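Local coordinates for uncharacterized protein (Escherichia coli O157:H7, PDB 4ZV9) that is of unknown function but probably acts as a hydrolase, being a member of the dienelactone hydrolase family with an alpha/beta-hydrolase fold, at residues Ile17-Pro22 / Ile71-Asp76; Glu50-Asn55 / Thr215-Lys220; Gly83-Asp88 / Arg92-Gln97. All blocks are in the same frame, centred on the assembly; numbering follows the deposited sequence. Where two conformers were deposited one is given.

Contact 1: residues Ile17-Pro22 / Ile71-Asp76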
ATOM      1  N   ILE A  17      11.994   9.882  -7.252  1.00 23.20           N
ATOM      2  CA  ILE A  17      11.470  10.601  -8.390  1.00 24.75           C
ATOM      3  C   ILE A  17      10.470  11.610  -7.883  1.00 25.73           C
ATOM      4  O   ILE A  17      10.159  11.642  -6.688  1.00 24.07           O
ATOM      5  CB  ILE A  17      10.724   9.673  -9.379  1.00 26.59           C
ATOM      6  CG1 ILE A  17       9.471   9.056  -8.731  1.00 25.33           C
ATOM      7  CG2 ILE A  17      11.649   8.589  -9.909  1.00 27.81           C
ATOM      8  CD1 ILE A  17       8.507   8.469  -9.747  1.00 24.04           C
ATOM      9  N   THR A  18       9.968  12.430  -8.787  1.00 27.13           N
ATOM     10  CA  THR A  18       8.845  13.301  -8.457  1.00 30.21           C
ATOM     11  C   THR A  18       7.764  13.009  -9.490  1.00 29.48           C
ATOM     12  O   THR A  18       8.078  12.639 -10.614  1.00 27.63           O
ATOM     13  CB  THR A  18       9.196  14.798  -8.468  1.00 34.56           C
ATOM     14  OG1 THR A  18       9.462  15.223  -9.798  1.00 38.26           O
ATOM     15  CG2 THR A  18      10.419  15.089  -7.598  1.00 35.90           C
ATOM     16  N   TYR A  19       6.494  13.167  -9.111  1.00 28.12           N
ATOM     17  CA  TYR A  19       5.395  12.973 -10.056  1.00 28.16           C
ATOM     18  C   TYR A  19       4.316  14.012  -9.752  1.00 29.17           C
ATOM     19  O   TYR A  19       4.267  14.539  -8.639  1.00 28.74           O
ATOM     20  CB  TYR A  19       4.852  11.539  -9.950  1.00 28.18           C
ATOM     21  CG  TYR A  19       4.177  11.237  -8.636  1.00 28.09           C
ATOM     22  CD1 TYR A  19       4.898  10.756  -7.546  1.00 26.62           C
ATOM     23  CD2 TYR A  19       2.813  11.456  -8.470  1.00 28.10           C
ATOM     24  CE1 TYR A  19       4.269  10.486  -6.337  1.00 26.09           C
ATOM     25  CE2 TYR A  19       2.187  11.190  -7.264  1.00 27.27           C
ATOM     26  CZ  TYR A  19       2.918  10.704  -6.206  1.00 26.04           C
ATOM     27  OH  TYR A  19       2.298  10.472  -5.008  1.00 27.81           O
ATOM     28  N   PRO A  20       3.457  14.321 -10.727  1.00 30.73           N
ATOM     29  CA  PRO A  20       2.452  15.344 -10.481  1.00 31.57           C
ATOM     30  C   PRO A  20       1.218  14.875  -9.718  1.00 31.76           C
ATOM     31  O   PRO A  20       0.696  13.777  -9.960  1.00 31.56           O
ATOM     32  CB  PRO A  20       2.080  15.811 -11.894  1.00 33.72           C
ATOM     33  CG  PRO A  20       2.301  14.612 -12.746  1.00 34.03           C
ATOM     34  CD  PRO A  20       3.430  13.837 -12.121  1.00 32.13           C
ATOM     35  N   SER A  21       0.750  15.731  -8.815  1.00 31.53           N
ATOM     36  CA  SER A  21      -0.476  15.499  -8.053  1.00 31.09           C
ATOM     37  C   SER A  21      -1.219  16.830  -8.046  1.00 33.02           C
ATOM     38  O   SER A  21      -1.176  17.565  -7.053  1.00 31.84           O
ATOM     39  CB  SER A  21      -0.149  15.033  -6.637  1.00 29.51           C
ATOM     40  OG  SER A  21      -1.332  14.800  -5.888  1.00 28.30           O
ATOM     41  N   PRO A  22      -1.908  17.147  -9.157  1.00 36.47           N
ATOM     42  CA  PRO A  22      -2.588  18.449  -9.298  1.00 39.31           C
ATOM     43  C   PRO A  22      -3.665  18.744  -8.260  1.00 41.00           C
ATOM     44  O   PRO A  22      -3.943  19.911  -7.992  1.00 43.88           O
ATOM     45  CB  PRO A  22      -3.176  18.408 -10.720  1.00 41.29           C
ATOM     46  CG  PRO A  22      -3.199  16.973 -11.111  1.00 39.84           C
ATOM     47  CD  PRO A  22      -2.146  16.269 -10.315  1.00 37.82           C
ATOM     48  N   ILE A  71       7.018  -3.122 -10.599  1.00 24.88           N
ATOM     49  CA  ILE A  71       7.524  -1.756 -10.389  1.00 24.61           C
ATOM     50  C   ILE A  71       6.763  -1.218  -9.191  1.00 24.47           C
ATOM     51  O   ILE A  71       5.545  -1.183  -9.213  1.00 25.69           O
ATOM     52  CB  ILE A  71       7.281  -0.817 -11.588  1.00 24.10           C
ATOM     53  CG1 ILE A  71       8.024  -1.346 -12.816  1.00 25.74           C
ATOM     54  CG2 ILE A  71       7.795   0.583 -11.251  1.00 24.14           C
ATOM     55  CD1 ILE A  71       7.646  -0.661 -14.111  1.00 25.81           C
ATOM     56  N   ALA A  72       7.481  -0.792  -8.155  1.00 21.64           N
ATOM     57  CA  ALA A  72       6.852  -0.284  -6.953  1.00 20.37           C
ATOM     58  C   ALA A  72       7.096   1.210  -6.798  1.00 21.40           C
ATOM     59  O   ALA A  72       8.209   1.692  -7.021  1.00 22.86           O
ATOM     60  CB  ALA A  72       7.391  -1.032  -5.745  1.00 21.81           C
ATOM     61  N   LEU A  73       6.047   1.943  -6.446  1.00 20.08           N
ATOM     62  CA  LEU A  73       6.162   3.366  -6.168  1.00 20.90           C
ATOM     63  C   LEU A  73       5.569   3.640  -4.796  1.00 22.88           C
ATOM     64  O   LEU A  73       4.397   3.333  -4.551  1.00 22.92           O
ATOM     65  CB  LEU A  73       5.443   4.193  -7.209  1.00 20.98           C
ATOM     66  CG  LEU A  73       5.387   5.699  -6.938  1.00 19.64           C
ATOM     67  CD1 LEU A  73       6.775   6.329  -6.800  1.00 20.66           C
ATOM     68  CD2 LEU A  73       4.631   6.396  -8.047  1.00 20.57           C
ATOM     69  N   ALA A  74       6.389   4.176  -3.897  1.00 20.10           N
ATOM     70  CA  ALA A  74       5.984   4.531  -2.538  1.00 21.16           C
ATOM     71  C   ALA A  74       6.095   6.040  -2.373  1.00 23.80           C
ATOM     72  O   ALA A  74       7.201   6.562  -2.186  1.00 22.03           O
ATOM     73  CB  ALA A  74       6.874   3.822  -1.522  1.00 22.31           C
ATOM     74  N   PRO A  75       4.967   6.765  -2.478  1.00 23.48           N
ATOM     75  CA  PRO A  75       5.045   8.215  -2.334  1.00 22.43           C
ATOM     76  C   PRO A  75       5.411   8.670  -0.923  1.00 22.68           C
ATOM     77  O   PRO A  75       5.170   7.939   0.048  1.00 22.59           O
ATOM     78  CB  PRO A  75       3.615   8.675  -2.690  1.00 23.63           C
ATOM     79  CG  PRO A  75       3.052   7.589  -3.517  1.00 22.71           C
ATOM     80  CD  PRO A  75       3.634   6.332  -2.923  1.00 24.84           C
ATOM     81  N   ASP A  76       5.926   9.892  -0.814  1.00 25.57           N
ATOM     82  CA  ASP A  76       6.206  10.500   0.475  1.00 27.86           C
ATOM     83  C   ASP A  76       5.115  11.510   0.856  1.00 28.85           C
ATOM     84  O   ASP A  76       5.061  12.648   0.350  1.00 30.29           O
ATOM     85  CB  ASP A  76       7.564  11.200   0.473  1.00 36.53           C
ATOM     86  CG  ASP A  76       7.992  11.641   1.864  1.00 46.17           C
ATOM     87  OD1 ASP A  76       7.236  11.436   2.848  1.00 47.50           O
ATOM     88  OD2 ASP A  76       9.094  12.200   1.953  1.00 58.04           O
TER
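Strands 17-21 and 71-75, which touch through Ile17 and Tyr19 on one and Leu73 and Pro75 on the other, pass each other with their axes 9.4 Å apart and their directions 77° from one another. Two strands can thus be separate in the hydrogen-bonding order of a sheet and still pack, provided that twist turns one across the other and side chains bridge the interval. Tyr19 and Leu73 share much of the bridging. Tyr19 CG sits between the backbone N and the carbonyl carbon (chi1 67°), and from there the ring stretches across to Pro75. Tyr19 OH lies 3.2 Å from Pro75 CB, whereas the ring carbons stay farther off, so it is the hydroxyl end of the ring that presses on the proline. That oxygen is not left in an apolar setting, because it also hydrogen-bonds the backbone carbonyl of Asp106.

Leu73 divides its two methyls between the partners. CD2 lies obliquely to the tyrosine ring, 4.4 Å from Tyr19 CD1, and CD1 meets the terminal methyl of Ile17, with 4.0 Å between Ile17 CD1 and Leu73 CD1. Ile17 and Leu73 cross at a slant, with contact confined to these branch ends.

In the six-stranded mixed sheet, strand 28-35 runs between the two, antiparallel to both, and pairs with Ile17 and Tyr19 through backbone bonds to Gly30 and Val28. Helix 100-116 packs against the same side chains, placing Phe113 on Ile17 and Ala110 on both Tyr19 and Pro75.

Contact 2: residues Glu50-Asn55 / Thr215-Lys220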
ATOM      1  N   GLU A  50       2.369   4.160   6.488  1.00 23.56           N
ATOM      2  CA  GLU A  50       1.521   4.215   7.669  1.00 26.68           C
ATOM      3  C   GLU A  50       1.236   5.687   8.047  1.00 27.55           C
ATOM      4  O   GLU A  50       1.189   6.568   7.168  1.00 28.61           O
ATOM      5  CB  GLU A  50       2.190   3.388   8.802  1.00 30.49           C
ATOM      6  CG  GLU A  50       2.426   1.919   8.432  1.00 34.55           C
ATOM      7  CD  GLU A  50       3.229   1.124   9.472  1.00 39.40           C
ATOM      8  OE1 GLU A  50       4.305   1.588   9.868  1.00 39.89           O
ATOM      9  OE2 GLU A  50       2.823   0.004   9.850  1.00 41.17           O
ATOM     10  N   ASN A  51       1.091   5.975   9.335  1.00 29.41           N
ATOM     11  CA  ASN A  51       0.787   7.333   9.797  1.00 31.21           C
ATOM     12  C   ASN A  51       1.999   8.198  10.136  1.00 31.44           C
ATOM     13  O   ASN A  51       1.877   9.187  10.875  1.00 33.42           O
ATOM     14  CB  ASN A  51      -0.134   7.276  11.019  1.00 34.12           C
ATOM     15  CG  ASN A  51       0.485   6.553  12.202  1.00 35.37           C
ATOM     16  OD1 ASN A  51       1.493   5.878  12.081  1.00 30.78           O
ATOM     17  ND2 ASN A  51      -0.156   6.664  13.354  1.00 40.93           N
ATOM     18  N   ARG A  52       3.165   7.859   9.607  1.00 29.88           N
ATOM     19  CA  ARG A  52       4.368   8.609   9.921  1.00 29.16           C
ATOM     20  C   ARG A  52       5.317   8.803   8.739  1.00 29.88           C
ATOM     21  O   ARG A  52       6.528   8.889   8.926  1.00 27.01           O
ATOM     22  CB  ARG A  52       5.076   7.947  11.101  1.00 34.15           C
ATOM     23  CG  ARG A  52       5.286   6.445  10.967  1.00 33.66           C
ATOM     24  CD  ARG A  52       5.016   5.826  12.302  1.00 41.13           C
ATOM     25  NE  ARG A  52       5.466   4.443  12.459  1.00 41.21           N
ATOM     26  CZ  ARG A  52       4.681   3.382  12.534  1.00 42.10           C
ATOM     27  NH1 ARG A  52       3.360   3.515  12.410  1.00 41.92           N
ATOM     28  NH2 ARG A  52       5.223   2.182  12.726  1.00 41.65           N
ATOM     29  N   GLY A  53       4.753   8.880   7.536  1.00 25.31           N
ATOM     30  CA  GLY A  53       5.520   9.148   6.326  1.00 24.17           C
ATOM     31  C   GLY A  53       6.328   7.977   5.783  1.00 24.59           C
ATOM     32  O   GLY A  53       6.191   6.834   6.229  1.00 25.43           O
ATOM     33  N   LEU A  54       7.196   8.295   4.833  1.00 23.45           N
ATOM     34  CA  LEU A  54       7.965   7.315   4.109  1.00 22.17           C
ATOM     35  C   LEU A  54       9.233   6.971   4.869  1.00 25.03           C
ATOM     36  O   LEU A  54      10.266   7.605   4.664  1.00 26.55           O
ATOM     37  CB  LEU A  54       8.295   7.868   2.721  1.00 22.91           C
ATOM     38  CG  LEU A  54       9.050   6.911   1.787  1.00 22.95           C
ATOM     39  CD1 LEU A  54       8.272   5.634   1.563  1.00 22.14           C
ATOM     40  CD2 LEU A  54       9.331   7.603   0.463  1.00 23.88           C
ATOM     41  N   ASN A  55       9.133   6.005   5.775  1.00 22.30           N
ATOM     42  CA  ASN A  55      10.248   5.641   6.633  1.00 22.16           C
ATOM     43  C   ASN A  55      11.000   4.432   6.052  1.00 22.14           C
ATOM     44  O   ASN A  55      10.573   3.876   5.046  1.00 21.14           O
ATOM     45  CB  ASN A  55       9.781   5.460   8.101  1.00 25.33           C
ATOM     46  CG  ASN A  55       8.896   4.235   8.326  1.00 28.16           C
ATOM     47  OD1 ASN A  55       8.637   3.440   7.435  1.00 28.47           O
ATOM     48  ND2 ASN A  55       8.416   4.101   9.558  1.00 29.29           N
ATOM     49  N   THR A 215       9.106  -2.549  14.624  1.00 32.19           N
ATOM     50  CA  THR A 215       8.344  -2.277  15.863  1.00 34.29           C
ATOM     51  C   THR A 215       8.183  -3.540  16.703  1.00 35.66           C
ATOM     52  O   THR A 215       8.287  -4.651  16.186  1.00 34.18           O
ATOM     53  CB  THR A 215       6.914  -1.779  15.581  1.00 36.18           C
ATOM     54  OG1 THR A 215       6.109  -2.872  15.099  1.00 37.53           O
ATOM     55  CG2 THR A 215       6.912  -0.665  14.555  1.00 35.11           C
ATOM     56  N   PRO A 216       7.897  -3.375  18.006  1.00 38.16           N
ATOM     57  CA  PRO A 216       7.677  -4.536  18.879  1.00 40.59           C
ATOM     58  C   PRO A 216       6.415  -5.366  18.555  1.00 42.19           C
ATOM     59  O   PRO A 216       6.262  -6.464  19.079  1.00 43.87           O
ATOM     60  CB  PRO A 216       7.562  -3.918  20.285  1.00 41.57           C
ATOM     61  CG  PRO A 216       8.116  -2.544  20.178  1.00 42.38           C
ATOM     62  CD  PRO A 216       7.905  -2.105  18.758  1.00 39.50           C
ATOM     63  N   ARG A 217       5.509  -4.822  17.743  0.50 41.49           N
ATOM     64  CA  ARG A 217       4.296  -5.535  17.350  0.50 43.68           C
ATOM     65  C   ARG A 217       4.576  -6.541  16.218  0.50 39.94           C
ATOM     66  O   ARG A 217       3.703  -7.316  15.826  0.50 40.38           O
ATOM     67  CB  ARG A 217       3.195  -4.528  16.951  0.50 46.34           C
ATOM     68  CG  ARG A 217       2.830  -3.516  18.056  0.50 50.49           C
ATOM     69  CD  ARG A 217       2.201  -2.196  17.619  0.50 50.67           C
ATOM     70  NE  ARG A 217       3.100  -1.306  16.883  0.50 52.31           N
ATOM     71  CZ  ARG A 217       4.034  -0.540  17.440  0.50 50.24           C
ATOM     72  NH1 ARG A 217       4.775   0.244  16.684  0.50 49.72           N
ATOM     73  NH2 ARG A 217       4.243  -0.570  18.747  0.50 52.54           N
ATOM     74  N   TYR A 218       5.800  -6.533  15.694  1.00 37.36           N
ATOM     75  CA  TYR A 218       6.185  -7.445  14.633  1.00 35.49           C
ATOM     76  C   TYR A 218       5.962  -8.899  15.038  1.00 36.49           C
ATOM     77  O   TYR A 218       6.293  -9.289  16.150  1.00 31.90           O
ATOM     78  CB  TYR A 218       7.663  -7.266  14.327  1.00 35.51           C
ATOM     79  CG  TYR A 218       8.203  -8.233  13.301  1.00 36.50           C
ATOM     80  CD1 TYR A 218       7.651  -8.302  12.021  1.00 37.08           C
ATOM     81  CD2 TYR A 218       9.300  -9.055  13.598  1.00 37.98           C
ATOM     82  CE1 TYR A 218       8.162  -9.173  11.069  1.00 37.09           C
ATOM     83  CE2 TYR A 218       9.814  -9.926  12.654  1.00 36.60           C
ATOM     84  CZ  TYR A 218       9.237  -9.990  11.401  1.00 39.24           C
ATOM     85  OH  TYR A 218       9.762 -10.845  10.468  1.00 39.02           O
ATOM     86  N   ASP A 219       5.370  -9.677  14.138  1.00 36.32           N
ATOM     87  CA  ASP A 219       5.249 -11.125  14.328  1.00 39.03           C
ATOM     88  C   ASP A 219       5.676 -11.784  13.024  1.00 39.71           C
ATOM     89  O   ASP A 219       4.957 -11.709  12.023  1.00 36.48           O
ATOM     90  CB  ASP A 219       3.833 -11.551  14.678  1.00 40.82           C
ATOM     91  CG  ASP A 219       3.745 -13.035  14.958  1.00 43.76           C
ATOM     92  OD1 ASP A 219       4.024 -13.426  16.105  1.00 47.29           O
ATOM     93  OD2 ASP A 219       3.402 -13.816  14.047  1.00 42.48           O
ATOM     94  N   LYS A 220       6.833 -12.438  13.039  1.00 41.28           N
ATOM     95  CA  LYS A 220       7.387 -13.025  11.826  1.00 42.84           C
ATOM     96  C   LYS A 220       6.454 -14.003  11.121  1.00 42.25           C
ATOM     97  O   LYS A 220       6.280 -13.929   9.910  1.00 38.80           O
ATOM     98  CB  LYS A 220       8.709 -13.709  12.130  1.00 49.25           C
ATOM     99  CG  LYS A 220       9.366 -14.310  10.907  1.00 53.92           C
ATOM    100  CD  LYS A 220      10.756 -14.775  11.243  1.00 57.99           C
ATOM    101  CE  LYS A 220      11.396 -15.272  10.002  1.00 60.96           C
ATOM    102  NZ  LYS A 220      10.658 -16.446   9.551  1.00 66.96           N
TER
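The guanidinium group of Arg52 meets Thr215 at its edge, with NH2 3.8 Å from the threonine methyl CG2, while Asn51 OD1 occupies another part of the edge, in plane, and Glu50 OE1 lies well out of the plane. The site belongs to the loops of an alpha/beta-hydrolase fold: residues 50-55 follow strand 42-48, and residues 215-220 lead into helix 220-237. Neighbours fix the rotation of this planar cation, which a bend at chi2 (-140°) brings round to Thr215. Asn51 OD1 accepts from Arg52 NH1 at 3.0 Å, with an N-H...O angle of 158°, and Asp88 forms a salt bridge with NE. The salt bridge between Arg52 NH2 and Glu50 OE1, 3.1 Å long, adds charge attraction without a directed N-H.

These carboxylates probably temper the approach of a second arginine. Arg217 turns a guanidinium edge toward Arg52, leaving 4.4 Å between its NH1 and Arg52 NH2, but it has two conformers, so this closeness is doubtful. Thr215 opens a type I turn closed by Tyr218 N. The Thr215 hydroxyl hydrogen-bonds the carbonyl of Asn212, and a weak, bent bond of 3.3 Å also brings Arg217 N to Thr215 OG1.

Contact 3: residues Gly83-Asp88 / Arg92-Gln97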
ATOM      1  N   GLY A  83       9.573  16.162   4.320  1.00 28.28           N
ATOM      2  CA  GLY A  83       9.871  14.733   4.208  1.00 26.23           C
ATOM      3  C   GLY A  83       9.961  14.019   5.537  1.00 25.21           C
ATOM      4  O   GLY A  83       9.927  14.661   6.595  1.00 24.24           O
ATOM      5  N   TYR A  84      10.142  12.696   5.491  1.00 21.76           N
ATOM      6  CA  TYR A  84      10.350  11.941   6.701  1.00 25.82           C
ATOM      7  C   TYR A  84      11.456  12.637   7.539  1.00 26.02           C
ATOM      8  O   TYR A  84      12.590  12.811   7.079  1.00 27.86           O
ATOM      9  CB  TYR A  84      10.725  10.488   6.409  1.00 24.92           C
ATOM     10  CG  TYR A  84      10.883   9.657   7.654  1.00 26.04           C
ATOM     11  CD1 TYR A  84       9.769   9.312   8.406  1.00 28.88           C
ATOM     12  CD2 TYR A  84      12.143   9.211   8.083  1.00 22.88           C
ATOM     13  CE1 TYR A  84       9.891   8.598   9.573  1.00 25.68           C
ATOM     14  CE2 TYR A  84      12.275   8.461   9.232  1.00 24.07           C
ATOM     15  CZ  TYR A  84      11.136   8.167   9.982  1.00 25.67           C
ATOM     16  OH  TYR A  84      11.235   7.416  11.125  1.00 25.91           O
ATOM     17  N   PRO A  85      11.130  13.039   8.787  1.00 26.25           N
ATOM     18  CA  PRO A  85      12.087  13.790   9.606  1.00 24.98           C
ATOM     19  C   PRO A  85      13.169  12.984  10.322  1.00 23.08           C
ATOM     20  O   PRO A  85      13.986  13.570  11.020  1.00 24.91           O
ATOM     21  CB  PRO A  85      11.188  14.477  10.636  1.00 26.88           C
ATOM     22  CG  PRO A  85      10.075  13.493  10.832  1.00 28.47           C
ATOM     23  CD  PRO A  85       9.845  12.862   9.493  1.00 27.51           C
ATOM     24  N   GLY A  86      13.174  11.669  10.168  1.00 23.04           N
ATOM     25  CA  GLY A  86      14.204  10.820  10.748  1.00 26.44           C
ATOM     26  C   GLY A  86      13.753   9.947  11.898  1.00 25.51           C
ATOM     27  O   GLY A  86      14.476   9.009  12.292  1.00 24.68           O
ATOM     28  N   ASN A  87      12.607  10.290  12.484  1.00 26.97           N
ATOM     29  CA  ASN A  87      12.023   9.486  13.553  1.00 27.89           C
ATOM     30  C   ASN A  87      10.505   9.431  13.428  1.00 30.73           C
ATOM     31  O   ASN A  87       9.870  10.386  12.972  1.00 26.28           O
ATOM     32  CB  ASN A  87      12.424   9.980  14.943  1.00 29.22           C
ATOM     33  CG  ASN A  87      11.915  11.364  15.229  1.00 30.47           C
ATOM     34  OD1 ASN A  87      10.850  11.519  15.822  1.00 31.02           O
ATOM     35  ND2 ASN A  87      12.682  12.393  14.829  1.00 31.36           N
ATOM     36  N   ASP A  88       9.945   8.317  13.884  1.00 28.99           N
ATOM     37  CA  ASP A  88       8.523   8.074  13.758  1.00 32.98           C
ATOM     38  C   ASP A  88       7.630   9.015  14.574  1.00 33.44           C
ATOM     39  O   ASP A  88       6.545   9.360  14.118  1.00 31.82           O
ATOM     40  CB  ASP A  88       8.216   6.609  14.083  1.00 32.52           C
ATOM     41  CG  ASP A  88       8.548   5.664  12.927  1.00 32.15           C
ATOM     42  OD1 ASP A  88       9.118   6.091  11.895  1.00 28.75           O
ATOM     43  OD2 ASP A  88       8.243   4.465  13.075  1.00 31.08           O
ATOM     44  N   ARG A  92       4.779  11.171  12.830  1.00 33.49           N
ATOM     45  CA  ARG A  92       3.353  11.116  13.207  1.00 37.26           C
ATOM     46  C   ARG A  92       2.756  12.497  13.408  1.00 36.36           C
ATOM     47  O   ARG A  92       1.671  12.784  12.922  1.00 34.80           O
ATOM     48  CB  ARG A  92       3.150  10.273  14.469  1.00 42.55           C
ATOM     49  CG  ARG A  92       2.787   8.841  14.155  1.00 49.06           C
ATOM     50  CD  ARG A  92       2.568   7.964  15.380  1.00 56.12           C
ATOM     51  NE  ARG A  92       3.730   7.929  16.261  1.00 65.77           N
ATOM     52  CZ  ARG A  92       4.591   6.912  16.401  1.00 69.48           C
ATOM     53  NH1 ARG A  92       4.440   5.759  15.751  1.00 67.15           N
ATOM     54  NH2 ARG A  92       5.612   7.048  17.240  1.00 69.49           N
ATOM     55  N   GLU A  93       3.478  13.337  14.130  0.50 35.48           N
ATOM     56  CA  GLU A  93       3.064  14.705  14.371  0.50 37.89           C
ATOM     57  C   GLU A  93       2.922  15.501  13.074  0.50 35.17           C
ATOM     58  O   GLU A  93       1.942  16.211  12.875  0.50 36.26           O
ATOM     59  CB  GLU A  93       4.092  15.362  15.291  0.50 39.94           C
ATOM     60  CG  GLU A  93       3.921  16.857  15.453  0.50 43.57           C
ATOM     61  CD  GLU A  93       5.021  17.458  16.311  0.50 49.95           C
ATOM     62  OE1 GLU A  93       5.710  16.687  17.030  0.50 56.20           O
ATOM     63  OE2 GLU A  93       5.194  18.691  16.274  0.50 49.29           O
ATOM     64  N   LEU A  94       3.889  15.359  12.179  1.00 32.99           N
ATOM     65  CA  LEU A  94       3.847  16.064  10.903  1.00 33.50           C
ATOM     66  C   LEU A  94       2.696  15.586  10.025  1.00 34.16           C
ATOM     67  O   LEU A  94       2.031  16.402   9.382  1.00 33.32           O
ATOM     68  CB  LEU A  94       5.169  15.921  10.132  1.00 31.38           C
ATOM     69  CG  LEU A  94       6.360  16.680  10.726  1.00 33.56           C
ATOM     70  CD1 LEU A  94       7.643  16.323   9.978  1.00 34.03           C
ATOM     71  CD2 LEU A  94       6.145  18.188  10.704  1.00 34.44           C
ATOM     72  N   GLN A  95       2.464  14.275   9.975  1.00 34.15           N
ATOM     73  CA  GLN A  95       1.431  13.752   9.071  1.00 32.53           C
ATOM     74  C   GLN A  95       0.050  14.276   9.474  1.00 36.73           C
ATOM     75  O   GLN A  95      -0.788  14.525   8.618  1.00 35.36           O
ATOM     76  CB  GLN A  95       1.486  12.225   8.970  1.00 31.74           C
ATOM     77  CG  GLN A  95       0.586  11.676   7.877  1.00 32.16           C
ATOM     78  CD  GLN A  95       0.947  10.260   7.442  1.00 31.16           C
ATOM     79  OE1 GLN A  95       2.113   9.920   7.270  1.00 31.65           O
ATOM     80  NE2 GLN A  95      -0.066   9.441   7.221  1.00 31.82           N
ATOM     81  N   GLN A  96      -0.161  14.482  10.772  1.00 37.51           N
ATOM     82  CA  GLN A  96      -1.404  15.075  11.279  1.00 44.76           C
ATOM     83  C   GLN A  96      -1.669  16.496  10.784  1.00 44.43           C
ATOM     84  O   GLN A  96      -2.816  16.905  10.686  1.00 43.81           O
ATOM     85  CB  GLN A  96      -1.378  15.139  12.802  1.00 50.14           C
ATOM     86  CG  GLN A  96      -1.614  13.816  13.479  1.00 55.58           C
ATOM     87  CD  GLN A  96      -1.549  13.934  14.987  1.00 68.56           C
ATOM     88  OE1 GLN A  96      -1.016  14.912  15.536  1.00 64.41           O
ATOM     89  NE2 GLN A  96      -2.062  12.920  15.672  1.00 77.82           N
ATOM     90  N   GLN A  97      -0.612  17.230  10.466  1.00 45.16           N
ATOM     91  CA  GLN A  97      -0.731  18.603   9.998  1.00 46.88           C
ATOM     92  C   GLN A  97      -1.018  18.680   8.500  1.00 43.21           C
ATOM     93  O   GLN A  97      -1.364  19.739   8.004  1.00 48.08           O
ATOM     94  CB  GLN A  97       0.559  19.377  10.281  1.00 53.47           C
ATOM     95  CG  GLN A  97       1.007  19.419  11.740  1.00 58.70           C
ATOM     96  CD  GLN A  97       2.455  19.895  11.914  1.00 63.51           C
ATOM     97  OE1 GLN A  97       3.107  20.343  10.962  1.00 61.26           O
ATOM     98  NE2 GLN A  97       2.962  19.809  13.149  1.00 74.26           N
TER
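A bend at chi3 (-57°) folds the end of Arg92 back over the backbone of Asp88, and a first torsion of -71°, which sets CG of Leu94 anti to its carbonyl carbon, sends that leucine out to Pro85. The two groups meet their partners quite differently. The Leu94 methyl CD1 comes up against the CG corner of the Pro85 ring, 3.8 Å from Pro85 CG, with Pro85 CB and CD only slightly farther away. Gly83 O borders the same methyl more loosely.

Arg92 instead lays one face of its guanidinium over the carbonyl oxygen of Asp88, which is 3.7 Å above the plane and displaced toward the rim; no guanidinium N-H is aimed at it. The oxygen's hydrogen bond goes to the backbone, from Arg92 N to Asp88 O at 2.8 Å. This is the i to i+4 bond of the first turn of helix 88-97, whose N-cap is Asn87: its OD1 accepts from the backbone N of Lys90. An entry loop that folds back on the helix it starts can therefore lend apolar surface, here Pro85, to a later turn, while the Asp88 carbonyl belongs to the first turn of the helix itself.

The Asp88 side chain is gripped from the loop side. Tyr84 OH donates to Asp88 OD1 at 2.6 Å, on the anti side and 31° out of the carboxylate plane; the same oxygen accepts from Asn55 ND2. With the helix N-terminus close by, such surroundings would probably favour the charged carboxylate. Arg92 takes a different acid as its salt-bridge partner, joining Asp89 OD1 through NH2.

In the fold
Along the chain, both segments of contact 1 precede those of contact 3, whereas contact 2 begins between the two segments of contact 1 and encloses all of contact 3. The centres of contacts 2 and 3 lie about 13 Å apart, and the salt bridge from Arg52 to Asp88 and a probable hydrogen bond from Gly53 N to Gln95 OE1 tie loop 50-55 to helix 88-97. Contact 1 belongs to the mixed sheet, its centre about 21 Å from that of contact 2 and about 18 Å from that of contact 3, yet the end of strand 71-75 and the residue after it reach both: Ala74 and Pro75 touch Leu54, and Asp76 touches Gly83. The sheet thus passes directly into the loops beyond its strand ends, within a single alpha/beta-hydrolase-type unit.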